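PDB 3OTX: adenosine kinase, putative from Trypanosoma brucei, which probably phosphorylates adenosine and related nucleosides at the expense of ATP, with magnesium as cofactor, in the purine salvage route to AMP. Local coordinates for residues Y217-V222 with G257-V262; A223-A228 with T266-S271; D291-M296 with E330-D335. The protein carries 1 engineered substitution. All blocks are in the same frame, centred on the assembly; numbering follows the deposited sequence.

Contact 1 of 3, residues Y217-V222 with G257-V262; sequences YTDIIV and GTKGRV
The guanidinium of Arg261 carries the terminal methyl of Ile221 on one face and the carbonyl oxygens of Thr218 and Asp219 at its edge. Ile221 CD1 sits 3.9 Å from Arg261 NE, off-centre over the group, while Thr218 O lies almost exactly in the guanidinium plane and is gripped side-on by two nitrogens. Of these bonds, Arg261 NE to Thr218 O is the shorter, at 2.9 Å, and the straighter, with an N-H...O angle of 157°; Arg261 NH2 to the same oxygen spans 3.1 Å. Bends at chi2 (70°) and chi3 (60°) fold the arginine chain so that CD passes Asp219 O on the way to Thr218 O. The NH1 and NH2 groups also donate to backbone carbonyls of Ala249, Val253 and Pro254, so the buried charge is ringed by main-chain oxygens that fix its rotation. Next to it the backbones join in parallel register: Val262 N donates to Asp219 O over 2.8 Å, and Ile221 N to Val262 O over 3.0 Å. On the sheet face of Ile220 and Val262, the two side chains run alongside each other in the same direction, with Ile220 CG1 3.8 Å from Val262 CB. Asp219 OD1 accepts a hydrogen bond from a water that in turn accepts from Thr258 N; the same OD1 is hydrogen-bonded to Tyr255 OH, and OD2 to Phe194 N. The whole illustrates how two neighbouring parallel strands, 220-224 and 262-267, enter the central sheet of a ribokinase-like (PfkB) alpha/beta fold, the chain between them returning largely as helix.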
loop_
_atom_site.group_PDB
_atom_site.type_symbol
_atom_site.label_atom_id
_atom_site.label_comp_id
_atom_site.label_asym_id
_atom_site.label_seq_id
_atom_site.Cartn_x
_atom_site.Cartn_y
_atom_site.Cartn_z
ATOM N N TYR A 217 5.193 7.672 -15.601
ATOM C CA TYR A 217 6.292 8.058 -14.707
ATOM C C TYR A 217 6.622 6.936 -13.725
ATOM O O TYR A 217 7.480 7.093 -12.862
ATOM C CB TYR A 217 5.871 9.273 -13.871
ATOM C CG TYR A 217 5.630 10.589 -14.552
ATOM C CD1 TYR A 217 4.328 11.018 -14.847
ATOM C CD2 TYR A 217 6.694 11.463 -14.810
ATOM C CE1 TYR A 217 4.101 12.271 -15.433
ATOM C CE2 TYR A 217 6.483 12.708 -15.376
ATOM C CZ TYR A 217 5.192 13.106 -15.689
ATOM O OH TYR A 217 5.000 14.357 -16.247
ATOM N N THR A 218 5.893 5.820 -13.819
ATOM C CA THR A 218 5.996 4.752 -12.836
ATOM C C THR A 218 7.001 3.713 -13.314
ATOM O O THR A 218 6.803 3.079 -14.363
ATOM C CB THR A 218 4.629 4.127 -12.566
ATOM O OG1 THR A 218 3.742 5.138 -12.035
ATOM C CG2 THR A 218 4.753 3.009 -11.523
ATOM N N ASP A 219 8.089 3.556 -12.558
ATOM C CA ASP A 219 9.037 2.487 -12.859
ATOM C C ASP A 219 8.538 1.092 -12.442
ATOM O O ASP A 219 8.601 0.158 -13.258
ATOM C CB ASP A 219 10.373 2.779 -12.214
ATOM C CG ASP A 219 10.886 4.154 -12.568
ATOM O OD1 ASP A 219 11.211 4.398 -13.744
ATOM O OD2 ASP A 219 10.969 5.002 -11.685
ATOM N N ILE A 220 8.012 0.942 -11.217
ATOM C CA ILE A 220 7.640 -0.383 -10.758
ATOM C C ILE A 220 6.150 -0.345 -10.402
ATOM O O ILE A 220 5.703 0.506 -9.647
ATOM C CB ILE A 220 8.484 -0.814 -9.543
ATOM C CG1 ILE A 220 9.987 -0.724 -9.875
ATOM C CG2 ILE A 220 8.069 -2.208 -9.084
ATOM C CD1 ILE A 220 10.866 -1.616 -9.019
ATOM N N ILE A 221 5.406 -1.270 -10.993
ATOM C CA ILE A 221 4.007 -1.435 -10.707
ATOM C C ILE A 221 3.856 -2.745 -9.951
ATOM O O ILE A 221 4.294 -3.791 -10.427
ATOM C CB ILE A 221 3.177 -1.540 -11.983
ATOM C CG1 ILE A 221 3.344 -0.272 -12.859
ATOM C CG2 ILE A 221 1.703 -1.832 -11.617
ATOM C CD1 ILE A 221 2.830 -0.422 -14.275
ATOM N N VAL A 222 3.235 -2.677 -8.771
ATOM C CA VAL A 222 3.051 -3.864 -7.924
ATOM C C VAL A 222 1.537 -4.055 -7.745
ATOM O O VAL A 222 0.793 -3.080 -7.574
ATOM C CB VAL A 222 3.742 -3.668 -6.558
ATOM C CG1 VAL A 222 3.525 -4.887 -5.640
ATOM C CG2 VAL A 222 5.235 -3.471 -6.757
ATOM N N GLY A 257 10.433 6.557 -18.377
ATOM C CA GLY A 257 11.596 6.522 -17.499
ATOM C C GLY A 257 12.809 5.843 -18.099
ATOM O O GLY A 257 12.772 5.348 -19.220
ATOM N N THR A 258 13.884 5.807 -17.312
ATOM C CA THR A 258 15.160 5.271 -17.757
ATOM C C THR A 258 15.655 4.118 -16.890
ATOM O O THR A 258 16.547 3.366 -17.325
ATOM C CB THR A 258 16.251 6.366 -17.799
ATOM O OG1 THR A 258 16.386 6.940 -16.499
ATOM C CG2 THR A 258 15.892 7.464 -18.797
ATOM N N LYS A 259 15.088 3.978 -15.677
ATOM C CA LYS A 259 15.518 2.909 -14.746
ATOM C C LYS A 259 15.091 1.527 -15.220
ATOM O O LYS A 259 15.758 0.554 -14.914
ATOM C CB LYS A 259 14.978 3.119 -13.321
ATOM C CG LYS A 259 15.537 4.336 -12.568
ATOM C CD LYS A 259 16.990 4.147 -12.159
ATOM C CE LYS A 259 17.504 5.416 -11.533
ATOM N NZ LYS A 259 18.811 5.210 -10.878
ATOM N N GLY A 260 13.973 1.457 -15.938
ATOM C CA GLY A 260 13.465 0.210 -16.511
ATOM C C GLY A 260 12.160 -0.079 -15.796
ATOM O O GLY A 260 12.075 0.021 -14.566
ATOM N N ARG A 261 11.135 -0.404 -16.570
ATOM C CA ARG A 261 9.825 -0.765 -16.034
ATOM C C ARG A 261 9.836 -2.200 -15.493
ATOM O O ARG A 261 10.331 -3.122 -16.155
ATOM C CB ARG A 261 8.777 -0.525 -17.152
ATOM C CG ARG A 261 7.429 -1.195 -17.036
ATOM C CD ARG A 261 6.507 -0.638 -15.912
ATOM N NE ARG A 261 6.148 0.800 -16.017
ATOM C CZ ARG A 261 5.403 1.358 -16.979
ATOM N NH1 ARG A 261 4.955 0.654 -18.012
ATOM N NH2 ARG A 261 5.133 2.663 -16.924
ATOM N N VAL A 262 9.322 -2.368 -14.272
ATOM C CA VAL A 262 9.250 -3.664 -13.596
ATOM C C VAL A 262 7.786 -3.859 -13.208
ATOM O O VAL A 262 7.139 -2.919 -12.733
ATOM C CB VAL A 262 10.116 -3.686 -12.300
ATOM C CG1 VAL A 262 10.070 -5.069 -11.571
ATOM C CG2 VAL A 262 11.548 -3.268 -12.591
HETATM O O HOH W 1 13.360 6.043 -14.421
#

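Contact 2 of 3, residues A223-A228 with T266-S271; sequences ANRHEA and TRDIES. With AP5 (bis(adenosine)-5'-pentaphosphate), chain C.
Oxygen O2A on the alpha phosphate of AP5 (bis(adenosine)-5'-pentaphosphate) is held by two groups of the 266-271 segment: Thr266 OG1 donates to it over 2.8 Å and the backbone Asp268 N over 3.0 Å. From the neighbouring strand end, Asn224 ND2 reaches AP5 O1B on the next phosphate, again at 2.8 Å. With Asn224 CG set between its backbone N and carbonyl carbon (chi1 65°), the same amide presents OD1 to Glu227 N, while Glu227 OE1 accepts from Asn224 N. This capping box starts helix 225-235 and fixes which end of the amide faces the phosphate. The strands meet in parallel, Thr266 N donating to Ala223 O at 2.9 Å. Beyond them Arg225 stretches across to the type II' turn from Arg267 to Glu270. Its NH1 makes a salt bridge to Asp268 OD2 at 2.7 Å, nearly straight at 169° and in the guanidinium plane, with the carboxylate turned 43° away. Arg225 NH2 bridges to the anti lone pair of Glu270 OE1 over 2.8 Å, where the two planes are nearly coplanar. Over one guanidinium face lies Arg267 CB, 3.6 Å from Arg225 NH2. At the far side of the turn, Ile269 CG2 comes within 3.3 Å of AP5 N1A on the adenine next to this alpha phosphate. Three neutral donors thus meet the phosphates here, and the arginine's charge is spent largely on the two carboxylates, an arrangement that would partly offset their negative charge near the polyphosphate and hold the turn that presents Asp268 N.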
loop_
_atom_site.group_PDB
_atom_site.type_symbol
_atom_site.label_atom_id
_atom_site.label_comp_id
_atom_site.label_asym_id
_atom_site.label_seq_id
_atom_site.Cartn_x
_atom_site.Cartn_y
_atom_site.Cartn_z
ATOM N N ALA A 223 1.064 -5.303 -7.841
ATOM C CA ALA A 223 -0.349 -5.601 -7.600
ATOM C C ALA A 223 -0.521 -7.056 -7.227
ATOM O O ALA A 223 0.425 -7.808 -7.237
ATOM C CB ALA A 223 -1.174 -5.306 -8.823
ATOM N N ASN A 224 -1.737 -7.436 -6.878
ATOM C CA ASN A 224 -2.056 -8.844 -6.734
ATOM C C ASN A 224 -2.741 -9.404 -7.982
ATOM O O ASN A 224 -2.965 -8.687 -8.958
ATOM C CB ASN A 224 -2.903 -9.073 -5.472
ATOM C CG ASN A 224 -4.256 -8.420 -5.556
ATOM O OD1 ASN A 224 -4.658 -7.920 -6.609
ATOM N ND2 ASN A 224 -4.974 -8.415 -4.448
ATOM N N ARG A 225 -3.128 -10.677 -7.913
ATOM C CA ARG A 225 -3.705 -11.379 -9.067
ATOM C C ARG A 225 -4.998 -10.684 -9.539
ATOM O O ARG A 225 -5.228 -10.471 -10.743
ATOM C CB ARG A 225 -4.015 -12.824 -8.659
ATOM C CG ARG A 225 -4.346 -13.719 -9.841
ATOM C CD ARG A 225 -5.128 -14.960 -9.410
ATOM N NE ARG A 225 -4.316 -16.050 -8.838
ATOM C CZ ARG A 225 -4.062 -16.222 -7.542
ATOM N NH1 ARG A 225 -4.510 -15.339 -6.649
ATOM N NH2 ARG A 225 -3.352 -17.288 -7.133
ATOM N N HIS A 226 -5.834 -10.315 -8.580
ATOM C CA HIS A 226 -7.120 -9.732 -8.891
ATOM C C HIS A 226 -6.991 -8.362 -9.568
ATOM O O HIS A 226 -7.665 -8.094 -10.574
ATOM C CB HIS A 226 -7.935 -9.639 -7.615
ATOM C CG HIS A 226 -9.377 -9.343 -7.835
ATOM N ND1 HIS A 226 -10.354 -9.773 -6.966
ATOM C CD2 HIS A 226 -10.022 -8.673 -8.825
ATOM C CE1 HIS A 226 -11.537 -9.375 -7.402
ATOM N NE2 HIS A 226 -11.365 -8.715 -8.534
ATOM N N GLU A 227 -6.126 -7.517 -9.007
ATOM C CA GLU A 227 -5.866 -6.190 -9.534
ATOM C C GLU A 227 -5.232 -6.308 -10.908
ATOM O O GLU A 227 -5.519 -5.485 -11.774
ATOM C CB GLU A 227 -4.944 -5.446 -8.586
ATOM C CG GLU A 227 -5.618 -5.059 -7.265
ATOM C CD GLU A 227 -4.602 -4.877 -6.144
ATOM O OE1 GLU A 227 -3.369 -4.832 -6.409
ATOM O OE2 GLU A 227 -5.021 -4.797 -4.973
ATOM N N ALA A 228 -4.380 -7.308 -11.119
ATOM C CA ALA A 228 -3.788 -7.494 -12.442
ATOM C C ALA A 228 -4.870 -7.790 -13.483
ATOM O O ALA A 228 -4.860 -7.226 -14.597
ATOM C CB ALA A 228 -2.700 -8.616 -12.429
ATOM N N THR A 266 1.621 -10.474 -7.228
ATOM C CA THR A 266 1.588 -11.544 -6.247
ATOM C C THR A 266 0.348 -12.407 -6.452
ATOM O O THR A 266 -0.677 -11.947 -6.988
ATOM C CB THR A 266 1.632 -11.018 -4.798
ATOM O OG1 THR A 266 0.491 -10.176 -4.565
ATOM C CG2 THR A 266 2.891 -10.187 -4.558
ATOM N N ARG A 267 0.464 -13.668 -6.008
ATOM C CA ARG A 267 -0.563 -14.657 -6.275
ATOM C C ARG A 267 -0.884 -15.530 -5.068
ATOM O O ARG A 267 -1.167 -16.706 -5.223
ATOM C CB ARG A 267 -0.210 -15.507 -7.510
ATOM C CG ARG A 267 -0.144 -14.648 -8.804
ATOM C CD ARG A 267 -0.261 -15.548 -10.007
ATOM N NE ARG A 267 0.912 -16.402 -10.068
ATOM C CZ ARG A 267 1.243 -17.096 -11.150
ATOM N NH1 ARG A 267 0.466 -17.046 -12.231
ATOM N NH2 ARG A 267 2.339 -17.844 -11.154
ATOM N N ASP A 268 -0.936 -14.909 -3.890
ATOM C CA ASP A 268 -1.068 -15.622 -2.584
ATOM C C ASP A 268 -0.133 -16.843 -2.449
ATOM O O ASP A 268 1.091 -16.637 -2.386
ATOM C CB ASP A 268 -2.534 -15.935 -2.167
ATOM C CG ASP A 268 -3.320 -16.667 -3.231
ATOM O OD1 ASP A 268 -3.349 -17.912 -3.216
ATOM O OD2 ASP A 268 -3.889 -15.974 -4.106
ATOM N N ILE A 269 -0.655 -18.083 -2.480
ATOM C CA ILE A 269 0.219 -19.273 -2.321
ATOM C C ILE A 269 0.919 -19.632 -3.647
ATOM O O ILE A 269 1.895 -20.380 -3.659
ATOM C CB ILE A 269 -0.484 -20.478 -1.715
ATOM C CG1 ILE A 269 -1.622 -20.933 -2.589
ATOM C CG2 ILE A 269 -0.967 -20.155 -0.291
ATOM C CD1 ILE A 269 -2.052 -22.371 -2.279
ATOM N N GLU A 270 0.438 -19.072 -4.759
ATOM C CA GLU A 270 1.079 -19.366 -6.030
ATOM C C GLU A 270 2.222 -18.398 -6.264
ATOM O O GLU A 270 2.347 -17.365 -5.608
ATOM C CB GLU A 270 0.100 -19.333 -7.218
ATOM C CG GLU A 270 -0.900 -20.450 -7.194
ATOM C CD GLU A 270 -1.770 -20.438 -8.441
ATOM O OE1 GLU A 270 -2.618 -19.526 -8.555
ATOM O OE2 GLU A 270 -1.592 -21.319 -9.301
ATOM N N SER A 271 3.050 -18.710 -7.258
ATOM C CA SER A 271 4.258 -17.902 -7.437
ATOM C C SER A 271 4.011 -16.430 -7.826
ATOM O O SER A 271 3.012 -16.083 -8.463
ATOM C CB SER A 271 5.207 -18.580 -8.438
ATOM O OG SER A 271 4.630 -18.562 -9.727
HETATM P PA AP5 C . -1.436 -11.883 -1.794
HETATM O O1A AP5 C . -2.637 -12.686 -1.302
HETATM O O2A AP5 C . -1.188 -11.992 -3.285
HETATM O O3A AP5 C . -1.541 -10.311 -1.465
HETATM P PB AP5 C . -2.871 -9.397 -1.514
HETATM O O1B AP5 C . -3.966 -10.015 -2.328
HETATM O O2B AP5 C . -2.426 -8.025 -1.885
HETATM O O3B AP5 C . -3.254 -9.459 0.030
HETATM P PG AP5 C . -4.600 -9.176 0.833
HETATM O O1G AP5 C . -4.515 -9.963 2.105
HETATM O O2G AP5 C . -5.867 -9.577 0.111
HETATM O O3G AP5 C . -4.415 -7.665 1.135
HETATM P PD AP5 C . -5.372 -6.627 1.922
HETATM O O1D AP5 C . -6.656 -7.246 2.444
HETATM O O2D AP5 C . -5.466 -5.426 1.023
HETATM O O3D AP5 C . -4.473 -6.329 3.224
HETATM P PE AP5 C . -3.310 -5.216 3.339
HETATM O O1E AP5 C . -2.520 -5.179 2.062
HETATM O O2E AP5 C . -2.546 -5.433 4.643
HETATM O O5F AP5 C . -0.174 -12.317 -0.904
HETATM C C5F AP5 C . 1.066 -11.617 -1.005
HETATM C C4F AP5 C . 2.178 -12.526 -0.540
HETATM O O4F AP5 C . 1.889 -13.021 0.774
HETATM C C3F AP5 C . 2.344 -13.803 -1.360
HETATM O O3F AP5 C . 3.190 -13.558 -2.457
HETATM C C2F AP5 C . 2.876 -14.790 -0.362
HETATM O O2F AP5 C . 4.260 -14.604 -0.199
HETATM C C1F AP5 C . 2.195 -14.351 0.938
HETATM N N9A AP5 C . 0.917 -15.069 1.213
HETATM C C8A AP5 C . -0.374 -14.540 1.135
HETATM N N7A AP5 C . -1.245 -15.525 1.488
HETATM C C5A AP5 C . -0.542 -16.639 1.799
HETATM C C6A AP5 C . -0.894 -17.891 2.252
HETATM N N6A AP5 C . -2.154 -18.196 2.573
HETATM N N1A AP5 C . 0.096 -18.813 2.493
HETATM C C2A AP5 C . 1.438 -18.512 2.318
HETATM N N3A AP5 C . 1.778 -17.251 1.876
HETATM C C4A AP5 C . 0.819 -16.333 1.645
HETATM O O5J AP5 C . -4.134 -3.819 3.427
HETATM C C5J AP5 C . -5.019 -3.591 4.510
HETATM C C4J AP5 C . -4.953 -2.093 4.756
HETATM O O4J AP5 C . -5.618 -1.377 3.704
HETATM C C3J AP5 C . -5.706 -1.641 6.012
HETATM O O3J AP5 C . -4.734 -1.348 7.016
HETATM C C2J AP5 C . -6.512 -0.412 5.564
HETATM O O2J AP5 C . -6.393 0.700 6.444
HETATM C C1J AP5 C . -5.894 -0.102 4.223
HETATM N N9B AP5 C . -6.780 0.655 3.327
HETATM C C8B AP5 C . -8.019 0.248 2.913
HETATM N N7B AP5 C . -8.523 1.244 2.137
HETATM C C5B AP5 C . -7.607 2.260 2.063
HETATM C C6B AP5 C . -7.603 3.495 1.403
HETATM N N6B AP5 C . -8.650 3.979 0.715
HETATM N N1B AP5 C . -6.496 4.275 1.596
HETATM C C2B AP5 C . -5.377 3.879 2.292
HETATM N N3B AP5 C . -5.400 2.682 2.978
HETATM C C4B AP5 C . -6.497 1.882 2.820
#

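Contact 3 of 3, residues D291-M296 with E330-D335; sequences DKVIDM and EVIQRD. With AP5 (bis(adenosine)-5'-pentaphosphate), chain C.
Ile332 CG1 stands between its backbone N and carbonyl carbon (chi1 71°), and the chain runs out straight from there (chi2 180°), which carries CD1 to one of the two adenines of AP5 (bis(adenosine)-5'-pentaphosphate), that of C5A and N6A; Val293, whose CG2 lies beside its own backbone N, meets that methyl from the facing loop. Ile332 CD1 is 3.8 Å from Val293 CG2 and 3.6 Å from AP5 C5A, so the isoleucine tip is in touch with both the valine and the base, while Val293 CG2 approaches the exocyclic AP5 N6A. One direct backbone bond ties the segments: Ile294 N donates to Ile332 O over 2.9 Å at 162°. In this PfkB-family kinase the loop between strand 279-283 and helix 300-311 thereby packs against the C-terminal end of helix 317-332, and the two together line this adenine's part of the pocket near Gln290, which also binds AP5. A water adds a second link, donating to Lys292 O and to Gln333 O. Nearby the Lys292 and Gln333 side chains extend together, with Lys292 CD 3.7 Å from Gln333 OE1; the amide nitrogen of that glutamine is engaged by Gln329 O. Ile294 lays its CD1 against Gln333 O and against Asp335 CB, the latter at 3.8 Å. Farther along, the Met296 chain, bent at chi2 and chi3, curls its CE methyl to 3.4 Å from Arg334 O and equally near the Asp335 carbonyl carbon. The Arg334 guanidinium makes a cation-pi contact with Trp76.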
loop_
_atom_site.group_PDB
_atom_site.type_symbol
_atom_site.label_atom_id
_atom_site.label_comp_id
_atom_site.label_asym_id
_atom_site.label_seq_id
_atom_site.Cartn_x
_atom_site.Cartn_y
_atom_site.Cartn_z
ATOM N N ASP A 291 -2.785 -23.668 8.587
ATOM C CA ASP A 291 -3.277 -23.534 9.950
ATOM C C ASP A 291 -2.512 -22.468 10.745
ATOM O O ASP A 291 -2.932 -22.075 11.835
ATOM C CB ASP A 291 -3.274 -24.901 10.653
ATOM C CG ASP A 291 -4.330 -25.852 10.082
ATOM O OD1 ASP A 291 -5.320 -25.367 9.481
ATOM O OD2 ASP A 291 -4.175 -27.087 10.230
ATOM N N LYS A 292 -1.407 -21.980 10.177
ATOM C CA LYS A 292 -0.676 -20.867 10.771
ATOM C C LYS A 292 -1.137 -19.513 10.250
ATOM O O LYS A 292 -0.833 -18.477 10.844
ATOM C CB LYS A 292 0.825 -21.032 10.572
ATOM C CG LYS A 292 1.382 -22.259 11.274
ATOM C CD LYS A 292 2.863 -22.433 11.020
ATOM C CE LYS A 292 3.327 -23.785 11.529
ATOM N NZ LYS A 292 4.644 -24.145 10.945
ATOM N N VAL A 293 -1.887 -19.518 9.156
ATOM C CA VAL A 293 -2.368 -18.268 8.582
ATOM C C VAL A 293 -3.607 -17.852 9.361
ATOM O O VAL A 293 -4.617 -18.558 9.345
ATOM C CB VAL A 293 -2.681 -18.410 7.078
ATOM C CG1 VAL A 293 -3.254 -17.103 6.509
ATOM C CG2 VAL A 293 -1.424 -18.827 6.321
ATOM N N ILE A 294 -3.514 -16.716 10.045
ATOM C CA ILE A 294 -4.601 -16.198 10.880
ATOM C C ILE A 294 -5.419 -15.111 10.161
ATOM O O ILE A 294 -4.900 -14.425 9.289
ATOM C CB ILE A 294 -4.039 -15.722 12.238
ATOM C CG1 ILE A 294 -3.458 -16.927 12.989
ATOM C CG2 ILE A 294 -5.103 -14.997 13.070
ATOM C CD1 ILE A 294 -2.354 -16.582 13.949
ATOM N N ASP A 295 -6.693 -14.967 10.534
ATOM C CA ASP A 295 -7.648 -14.059 9.851
ATOM C C ASP A 295 -7.538 -12.568 10.219
ATOM O O ASP A 295 -8.415 -11.771 9.892
ATOM C CB ASP A 295 -9.086 -14.535 10.110
ATOM C CG ASP A 295 -9.441 -14.590 11.603
ATOM O OD1 ASP A 295 -8.788 -13.903 12.428
ATOM O OD2 ASP A 295 -10.392 -15.331 11.950
ATOM N N MET A 296 -6.459 -12.196 10.892
ATOM C CA MET A 296 -6.279 -10.835 11.375
ATOM C C MET A 296 -5.783 -9.869 10.298
ATOM O O MET A 296 -6.497 -8.929 9.927
ATOM C CB MET A 296 -5.275 -10.843 12.511
ATOM C CG MET A 296 -5.830 -10.632 13.886
ATOM S SD MET A 296 -4.845 -9.348 14.683
ATOM C CE MET A 296 -3.187 -9.628 14.041
ATOM N N GLU A 330 5.355 -13.502 7.552
ATOM C CA GLU A 330 5.427 -13.185 8.992
ATOM C C GLU A 330 4.133 -12.521 9.468
ATOM O O GLU A 330 3.566 -12.910 10.503
ATOM C CB GLU A 330 6.631 -12.288 9.308
ATOM C CG GLU A 330 7.979 -12.981 9.264
ATOM C CD GLU A 330 8.125 -14.130 10.250
ATOM O OE1 GLU A 330 7.738 -13.968 11.427
ATOM O OE2 GLU A 330 8.634 -15.199 9.837
ATOM N N VAL A 331 3.689 -11.531 8.721
ATOM C CA VAL A 331 2.541 -10.703 9.097
ATOM C C VAL A 331 1.237 -11.519 9.149
ATOM O O VAL A 331 0.426 -11.360 10.080
ATOM C CB VAL A 331 2.460 -9.436 8.216
ATOM C CG1 VAL A 331 1.086 -8.763 8.296
ATOM C CG2 VAL A 331 3.555 -8.443 8.632
ATOM N N ILE A 332 1.052 -12.426 8.198
ATOM C CA ILE A 332 -0.214 -13.188 8.156
ATOM C C ILE A 332 -0.292 -14.253 9.248
ATOM O O ILE A 332 -1.371 -14.802 9.531
ATOM C CB ILE A 332 -0.518 -13.782 6.732
ATOM C CG1 ILE A 332 0.459 -14.931 6.433
ATOM C CG2 ILE A 332 -0.580 -12.664 5.657
ATOM C CD1 ILE A 332 0.283 -15.611 5.098
ATOM N N GLN A 333 0.859 -14.549 9.858
ATOM C CA GLN A 333 0.907 -15.464 10.998
ATOM C C GLN A 333 0.695 -14.761 12.346
ATOM O O GLN A 333 0.741 -15.404 13.388
ATOM C CB GLN A 333 2.227 -16.243 11.012
ATOM C CG GLN A 333 2.356 -17.246 9.893
ATOM C CD GLN A 333 3.694 -17.961 9.911
ATOM O OE1 GLN A 333 3.901 -18.875 10.700
ATOM N NE2 GLN A 333 4.609 -17.543 9.042
ATOM N N ARG A 334 0.471 -13.454 12.342
ATOM C CA ARG A 334 0.269 -12.737 13.602
ATOM C C ARG A 334 -1.185 -12.833 14.067
ATOM O O ARG A 334 -2.106 -12.740 13.251
ATOM C CB ARG A 334 0.737 -11.291 13.489
ATOM C CG ARG A 334 2.236 -11.142 13.725
ATOM C CD ARG A 334 2.803 -9.946 12.990
ATOM N NE ARG A 334 3.947 -9.368 13.691
ATOM C CZ ARG A 334 4.920 -8.668 13.109
ATOM N NH1 ARG A 334 4.912 -8.459 11.797
ATOM N NH2 ARG A 334 5.912 -8.181 13.843
ATOM N N ASP A 335 -1.380 -13.022 15.372
ATOM C CA ASP A 335 -2.718 -13.315 15.923
ATOM C C ASP A 335 -3.520 -12.080 16.347
ATOM O O ASP A 335 -3.412 -11.583 17.465
ATOM C CB ASP A 335 -2.658 -14.369 17.042
ATOM C CG ASP A 335 -1.479 -14.173 17.987
ATOM O OD1 ASP A 335 -0.949 -13.044 18.084
ATOM O OD2 ASP A 335 -1.084 -15.161 18.647
HETATM P PA AP5 C . -1.436 -11.883 -1.794
HETATM O O1A AP5 C . -2.637 -12.686 -1.302
HETATM O O2A AP5 C . -1.188 -11.992 -3.285
HETATM O O3A AP5 C . -1.541 -10.311 -1.465
HETATM P PB AP5 C . -2.871 -9.397 -1.514
HETATM O O1B AP5 C . -3.966 -10.015 -2.328
HETATM O O2B AP5 C . -2.426 -8.025 -1.885
HETATM O O3B AP5 C . -3.254 -9.459 0.030
HETATM P PG AP5 C . -4.600 -9.176 0.833
HETATM O O1G AP5 C . -4.515 -9.963 2.105
HETATM O O2G AP5 C . -5.867 -9.577 0.111
HETATM O O3G AP5 C . -4.415 -7.665 1.135
HETATM P PD AP5 C . -5.372 -6.627 1.922
HETATM O O1D AP5 C . -6.656 -7.246 2.444
HETATM O O2D AP5 C . -5.466 -5.426 1.023
HETATM O O3D AP5 C . -4.473 -6.329 3.224
HETATM P PE AP5 C . -3.310 -5.216 3.339
HETATM O O1E AP5 C . -2.520 -5.179 2.062
HETATM O O2E AP5 C . -2.546 -5.433 4.643
HETATM O O5F AP5 C . -0.174 -12.317 -0.904
HETATM C C5F AP5 C . 1.066 -11.617 -1.005
HETATM C C4F AP5 C . 2.178 -12.526 -0.540
HETATM O O4F AP5 C . 1.889 -13.021 0.774
HETATM C C3F AP5 C . 2.344 -13.803 -1.360
HETATM O O3F AP5 C . 3.190 -13.558 -2.457
HETATM C C2F AP5 C . 2.876 -14.790 -0.362
HETATM O O2F AP5 C . 4.260 -14.604 -0.199
HETATM C C1F AP5 C . 2.195 -14.351 0.938
HETATM N N9A AP5 C . 0.917 -15.069 1.213
HETATM C C8A AP5 C . -0.374 -14.540 1.135
HETATM N N7A AP5 C . -1.245 -15.525 1.488
HETATM C C5A AP5 C . -0.542 -16.639 1.799
HETATM C C6A AP5 C . -0.894 -17.891 2.252
HETATM N N6A AP5 C . -2.154 -18.196 2.573
HETATM N N1A AP5 C . 0.096 -18.813 2.493
HETATM C C2A AP5 C . 1.438 -18.512 2.318
HETATM N N3A AP5 C . 1.778 -17.251 1.876
HETATM C C4A AP5 C . 0.819 -16.333 1.645
HETATM O O5J AP5 C . -4.134 -3.819 3.427
HETATM C C5J AP5 C . -5.019 -3.591 4.510
HETATM C C4J AP5 C . -4.953 -2.093 4.756
HETATM O O4J AP5 C . -5.618 -1.377 3.704
HETATM C C3J AP5 C . -5.706 -1.641 6.012
HETATM O O3J AP5 C . -4.734 -1.348 7.016
HETATM C C2J AP5 C . -6.512 -0.412 5.564
HETATM O O2J AP5 C . -6.393 0.700 6.444
HETATM C C1J AP5 C . -5.894 -0.102 4.223
HETATM N N9B AP5 C . -6.780 0.655 3.327
HETATM C C8B AP5 C . -8.019 0.248 2.913
HETATM N N7B AP5 C . -8.523 1.244 2.137
HETATM C C5B AP5 C . -7.607 2.260 2.063
HETATM C C6B AP5 C . -7.603 3.495 1.403
HETATM N N6B AP5 C . -8.650 3.979 0.715
HETATM N N1B AP5 C . -6.496 4.275 1.596
HETATM C C2B AP5 C . -5.377 3.879 2.292
HETATM N N3B AP5 C . -5.400 2.682 2.978
HETATM C C4B AP5 C . -6.497 1.882 2.820
HETATM O O HOH W 2 0.327 -18.307 13.309
HETATM O O HOH W 3 -2.793 -12.383 10.759
#

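Overall arrangement
Contacts 1 and 2 are consecutive parts of one strand pair. Strands 220-224 and 262-267 are neighbours in the central sheet, and the contacts, with centres about 19 Å apart, lie toward opposite ends of this pair; along the chain their segments alternate. Contact 3 follows both in sequence and joins a loop to the end of helix 317-332. Its centre is about 32 Å from that of contact 1, across the chain's centre, but about 18 Å from that of contact 2. Contacts 2 and 3 both meet AP5: one at its phosphates and adenine, the other at the same adenine. The strand pair that contact 1 begins thus ends at a nucleotide pocket built from separate parts of the chain.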